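Local atomic coordinates of uncharacterized conserved protein YndB, AHSA1/START domain (Micromonospora chersina, PDB entry 6V04), a protein that is of unknown function but belongs to the START/Bet v1-like proteins and is involved in dynemicin biosynthesis, perhaps as a cyclase/aromatase-like factor. Residues L78-F83 with G87-V92; S53-V56 with D62-D65. All blocks are in the same frame, centred on the assembly; numbering follows the deposited sequence.

Along the chain from the N terminus the two contacts follow in series, neither nested in nor crossing the other. Contact 2 closes first: strand 53-57 turns back through a short loop onto the start of strand 63-72. The chain then turns back into strand 76-83, which pairs with 63-72, and contact 1 closes the hairpin after that, between strands 76-83 and 90-98. All lie in the antiparallel seven-stranded sheet of the N-terminal half, where 63-72 and 76-83 are neighbours, so the two contacts join four consecutive strands. They touch directly: Ser-82 N probably donates to Asp-65 O, 2.9 Å away, and Trp-81 stacks on Phe-64.

Contact 1: residues L78-F83 with G87-V92; sequences LFRWSF and GPECQV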
loop_
_atom_site.group_PDB
_atom_site.type_symbol
_atom_site.label_atom_id
_atom_site.label_comp_id
_atom_site.label_asym_id
_atom_site.label_seq_id
_atom_site.Cartn_x
_atom_site.Cartn_y
_atom_site.Cartn_z
ATOM N N LEU A 78 -18.045 4.985 -7.103
ATOM C CA LEU A 78 -17.131 6.118 -7.085
ATOM C C LEU A 78 -16.758 6.401 -5.641
ATOM O O LEU A 78 -17.641 6.646 -4.811
ATOM C CB LEU A 78 -17.769 7.351 -7.718
ATOM C CG LEU A 78 -18.262 7.098 -9.134
ATOM C CD1 LEU A 78 -18.989 8.323 -9.657
ATOM C CD2 LEU A 78 -17.109 6.754 -10.038
ATOM N N PHE A 79 -15.460 6.413 -5.361
ATOM C CA PHE A 79 -14.985 6.585 -3.999
ATOM C C PHE A 79 -13.590 7.187 -3.998
ATOM O O PHE A 79 -12.910 7.263 -5.024
ATOM C CB PHE A 79 -15.018 5.250 -3.226
ATOM C CG PHE A 79 -14.288 4.108 -3.899
ATOM C CD1 PHE A 79 -14.930 3.304 -4.826
ATOM C CD2 PHE A 79 -12.981 3.810 -3.568
ATOM C CE1 PHE A 79 -14.262 2.246 -5.428
ATOM C CE2 PHE A 79 -12.314 2.755 -4.175
ATOM C CZ PHE A 79 -12.958 1.976 -5.099
ATOM N N ARG A 80 -13.193 7.653 -2.821
ATOM C CA ARG A 80 -11.873 8.203 -2.568
ATOM C C ARG A 80 -11.195 7.345 -1.509
ATOM O O ARG A 80 -11.858 6.823 -0.608
ATOM C CB ARG A 80 -11.986 9.649 -2.099
ATOM C CG ARG A 80 -12.461 10.582 -3.194
ATOM C CD ARG A 80 -12.949 11.888 -2.625
ATOM N NE ARG A 80 -14.238 11.743 -1.951
ATOM C CZ ARG A 80 -14.447 11.891 -0.645
ATOM N NH1 ARG A 80 -13.453 12.199 0.181
ATOM N NH2 ARG A 80 -15.676 11.751 -0.165
ATOM N N TRP A 81 -9.879 7.179 -1.610
ATOM C CA TRP A 81 -9.232 6.405 -0.563
ATOM C C TRP A 81 -7.810 6.885 -0.312
ATOM O O TRP A 81 -7.222 7.640 -1.091
ATOM C CB TRP A 81 -9.303 4.910 -0.883
ATOM C CG TRP A 81 -8.456 4.327 -1.988
ATOM C CD1 TRP A 81 -7.458 4.911 -2.699
ATOM C CD2 TRP A 81 -8.554 2.982 -2.468
ATOM N NE1 TRP A 81 -6.938 4.021 -3.611
ATOM C CE2 TRP A 81 -7.590 2.824 -3.476
ATOM C CE3 TRP A 81 -9.366 1.894 -2.127
ATOM C CZ2 TRP A 81 -7.411 1.615 -4.158
ATOM C CZ3 TRP A 81 -9.190 0.697 -2.806
ATOM C CH2 TRP A 81 -8.219 0.563 -3.797
ATOM N N SER A 82 -7.270 6.421 0.823
ATOM C CA SER A 82 -5.967 6.825 1.332
ATOM C C SER A 82 -5.227 5.574 1.781
ATOM O O SER A 82 -5.677 4.892 2.712
ATOM C CB SER A 82 -6.122 7.799 2.503
ATOM O OG SER A 82 -4.886 8.039 3.151
ATOM N N PHE A 83 -4.096 5.282 1.135
ATOM C CA PHE A 83 -3.354 4.060 1.451
ATOM C C PHE A 83 -2.725 4.160 2.833
ATOM O O PHE A 83 -2.036 5.129 3.160
ATOM C CB PHE A 83 -2.283 3.793 0.401
ATOM C CG PHE A 83 -1.605 2.461 0.541
ATOM C CD1 PHE A 83 -2.341 1.302 0.666
ATOM C CD2 PHE A 83 -0.229 2.380 0.493
ATOM C CE1 PHE A 83 -1.699 0.079 0.790
ATOM C CE2 PHE A 83 0.401 1.157 0.620
ATOM C CZ PHE A 83 -0.328 0.027 0.733
ATOM N N GLY A 87 -1.636 8.035 2.987
ATOM C CA GLY A 87 -1.343 8.426 1.628
ATOM C C GLY A 87 -2.276 9.494 1.101
ATOM O O GLY A 87 -3.364 9.746 1.636
ATOM N N PRO A 88 -1.862 10.147 0.022
ATOM C CA PRO A 88 -2.706 11.189 -0.565
ATOM C C PRO A 88 -4.013 10.607 -1.080
ATOM O O PRO A 88 -4.080 9.447 -1.490
ATOM C CB PRO A 88 -1.845 11.748 -1.705
ATOM C CG PRO A 88 -0.930 10.618 -2.059
ATOM C CD PRO A 88 -0.645 9.899 -0.764
ATOM N N GLU A 89 -5.057 11.438 -1.067
ATOM C CA GLU A 89 -6.369 10.976 -1.488
ATOM C C GLU A 89 -6.390 10.716 -2.988
ATOM O O GLU A 89 -6.055 11.601 -3.792
ATOM C CB GLU A 89 -7.439 11.997 -1.114
ATOM C CG GLU A 89 -8.849 11.544 -1.447
ATOM C CD GLU A 89 -9.899 12.524 -0.980
ATOM O OE1 GLU A 89 -10.069 13.577 -1.635
ATOM O OE2 GLU A 89 -10.544 12.239 0.050
ATOM N N CYS A 90 -6.823 9.513 -3.358
ATOM C CA CYS A 90 -7.003 9.108 -4.745
ATOM C C CYS A 90 -8.484 9.027 -5.062
ATOM O O CYS A 90 -9.281 8.601 -4.227
ATOM C CB CYS A 90 -6.375 7.746 -5.013
ATOM S SG CYS A 90 -4.669 7.664 -4.540
ATOM N N GLN A 91 -8.843 9.470 -6.266
ATOM C CA GLN A 91 -10.190 9.329 -6.796
ATOM C C GLN A 91 -10.259 8.028 -7.579
ATOM O O GLN A 91 -9.543 7.878 -8.581
ATOM C CB GLN A 91 -10.515 10.503 -7.713
ATOM C CG GLN A 91 -10.946 11.777 -7.001
ATOM C CD GLN A 91 -12.454 11.886 -6.719
ATOM O OE1 GLN A 91 -12.882 12.834 -6.067
ATOM N NE2 GLN A 91 -13.247 10.928 -7.192
ATOM N N VAL A 92 -11.116 7.100 -7.140
ATOM C CA VAL A 92 -11.199 5.776 -7.743
ATOM C C VAL A 92 -12.601 5.573 -8.301
ATOM O O VAL A 92 -13.595 5.948 -7.669
ATOM C CB VAL A 92 -10.830 4.664 -6.733
ATOM C CG1 VAL A 92 -10.839 3.295 -7.397
ATOM C CG2 VAL A 92 -9.445 4.939 -6.125
HETATM O O HOH W 1 -3.111 7.003 -0.875
#
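The hairpin of strands 76-83 and 90-98 in the START/Bet v1-like sheet pairs Phe-79 with Val-92 and Trp-81 with Cys-90, each through two backbone hydrogen bonds. At the turn end Ser-82 OG donates to Gly-87 O (2.7 Å), Gly-87 N to Phe-83 O, and a water bridges Phe-83 N and Pro-88 O. On one face of the sheet Val-92 packs into the corner where two aromatic rings meet: CB sits over the Phe-79 ring, 3.9 Å from its centroid, while CG2 lies over the five-membered ring of Trp-81 at 3.8 Å. Both aromatic CG atoms stand between backbone N and carbonyl carbon (chi1 54° and 72°), which leans the rings toward Val-92. On the other face Arg-80 NH1 gives a salt bridge to Glu-89 OE2 (2.9 Å), nearly in the guanidinium plane but from above the carboxylate plane; Arg-80 NE pairs with Asp-69. A leucine in place of Arg-80 would probably leave Glu-89 and Asp-69 without their shared positive mate. The hairpin thus separates an apolar face, with Val-92 packed against both rings, from a polar, charged one where one guanidinium is held between Glu-89 and Asp-69.

Contact 2: residues S53-V56 with D62-D65; sequences STRV and DFFD
Arg-55, in one of its two modelled conformers, lays its guanidinium nearly flat on the ring of Phe-63, the planes only 20° apart and the centres 4.0 Å from each other. The overlap is offset: NH2 stands over the ring near its attachment point, 3.3 Å from Phe-63 CG, and NE hangs by the CD2 side. This is a cation-pi stack, and both torsions build it. The arginine chain is fully extended to NE, with CG anti to the backbone N (chi1 -172°), reaching across to the Phe-63 ring on the neighbouring strand, while Phe-63 holds its CG between backbone N and carbonyl carbon (chi1 66°), turning the ring face to meet it. Asp-65, directly opposite Arg-55 in the non-hydrogen-bonded pair, has its carboxylate tilted from the guanidinium plane; in the same conformer Asp-65 OD1 lies 3.9 Å from Arg-55 NE, a long salt bridge, and rests against the aliphatic CG and CD of the arginine. The stronger charge partner of Arg-55 is Asp-57, through NH1, a bond that is likely to limit how the guanidinium turns over the ring.

On the other face of the sheet Val-56 and Phe-64 run side by side and point the same way. Val-56 CG1 meets Phe-64 CB at 3.9 Å and lies at the ring edge. Beneath them the backbones exchange two hydrogen bonds, Val-56 N to Phe-64 O (3.1 Å) and Phe-64 N to Val-56 O (3.0 Å). Such cross-strand pairing belongs to an antiparallel beta hairpin, here strands 53-57 and 63-72 of the curved sheet of a Bet v1-like domain.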
loop_
_atom_site.group_PDB
_atom_site.type_symbol
_atom_site.label_atom_id
_atom_site.label_comp_id
_atom_site.label_asym_id
_atom_site.label_seq_id
_atom_site.Cartn_x
_atom_site.Cartn_y
_atom_site.Cartn_z
ATOM N N SER A 53 -18.183 6.150 5.074
ATOM C CA SER A 53 -16.805 5.703 5.099
ATOM C C SER A 53 -16.742 4.201 5.332
ATOM O O SER A 53 -17.633 3.605 5.944
ATOM C CB SER A 53 -16.016 6.439 6.183
ATOM O OG SER A 53 -16.556 6.191 7.467
ATOM N N THR A 54 -15.684 3.588 4.812
ATOM C CA THR A 54 -15.391 2.193 5.094
ATOM C C THR A 54 -13.882 1.989 4.990
ATOM O O THR A 54 -13.111 2.946 4.868
ATOM C CB THR A 54 -16.206 1.270 4.172
ATOM O OG1 THR A 54 -16.055 -0.097 4.590
ATOM C CG2 THR A 54 -15.794 1.405 2.723
ATOM N N ARG A 55 -13.462 0.726 4.996
ATOM C CA ARG A 55 -12.052 0.372 5.059
ATOM C C ARG A 55 -11.875 -0.998 4.426
ATOM O O ARG A 55 -12.671 -1.902 4.688
ATOM C CB ARG A 55 -11.584 0.363 6.519
ATOM C CG ARG A 55 -10.101 0.187 6.766
ATOM C CD ARG A 55 -9.877 0.214 8.275
ATOM N NE ARG A 55 -8.486 0.073 8.693
ATOM C CZ ARG A 55 -7.834 -1.080 8.766
ATOM N NH1 ARG A 55 -8.434 -2.213 8.418
ATOM N NH2 ARG A 55 -6.576 -1.103 9.184
ATOM N N VAL A 56 -10.834 -1.162 3.614
ATOM C CA VAL A 56 -10.494 -2.465 3.053
ATOM C C VAL A 56 -9.127 -2.865 3.577
ATOM O O VAL A 56 -8.198 -2.052 3.615
ATOM C CB VAL A 56 -10.535 -2.485 1.514
ATOM C CG1 VAL A 56 -9.468 -1.582 0.909
ATOM C CG2 VAL A 56 -10.377 -3.915 1.023
ATOM N N ASP A 62 -1.468 -4.102 5.091
ATOM C CA ASP A 62 -1.906 -3.075 4.150
ATOM C C ASP A 62 -3.417 -2.873 4.228
ATOM O O ASP A 62 -4.189 -3.812 4.458
ATOM C CB ASP A 62 -1.528 -3.451 2.716
ATOM C CG ASP A 62 -0.043 -3.293 2.417
ATOM O OD1 ASP A 62 0.746 -2.880 3.293
ATOM O OD2 ASP A 62 0.311 -3.602 1.261
ATOM N N PHE A 63 -3.839 -1.632 4.002
ATOM C CA PHE A 63 -5.254 -1.289 4.024
ATOM C C PHE A 63 -5.407 0.065 3.342
ATOM O O PHE A 63 -4.429 0.797 3.184
ATOM C CB PHE A 63 -5.808 -1.234 5.443
ATOM C CG PHE A 63 -5.245 -0.130 6.288
ATOM C CD1 PHE A 63 -4.045 -0.294 6.956
ATOM C CD2 PHE A 63 -5.944 1.061 6.456
ATOM C CE1 PHE A 63 -3.539 0.713 7.760
ATOM C CE2 PHE A 63 -5.441 2.064 7.260
ATOM C CZ PHE A 63 -4.236 1.887 7.914
ATOM N N PHE A 64 -6.646 0.387 2.955
ATOM C CA PHE A 64 -7.037 1.732 2.534
ATOM C C PHE A 64 -8.210 2.187 3.388
ATOM O O PHE A 64 -9.148 1.413 3.634
ATOM C CB PHE A 64 -7.511 1.820 1.071
ATOM C CG PHE A 64 -6.457 1.595 0.032
ATOM C CD1 PHE A 64 -6.201 0.322 -0.431
ATOM C CD2 PHE A 64 -5.796 2.669 -0.564
ATOM C CE1 PHE A 64 -5.269 0.097 -1.410
ATOM C CE2 PHE A 64 -4.868 2.450 -1.553
ATOM C CZ PHE A 64 -4.605 1.170 -1.987
ATOM N N ASP A 65 -8.171 3.444 3.825
ATOM C CA ASP A 65 -9.357 4.116 4.343
ATOM C C ASP A 65 -10.143 4.696 3.170
ATOM O O ASP A 65 -9.564 5.360 2.310
ATOM C CB ASP A 65 -8.972 5.232 5.313
ATOM C CG ASP A 65 -8.442 4.718 6.641
ATOM O OD1 ASP A 65 -8.779 3.586 7.029
ATOM O OD2 ASP A 65 -7.693 5.474 7.301
#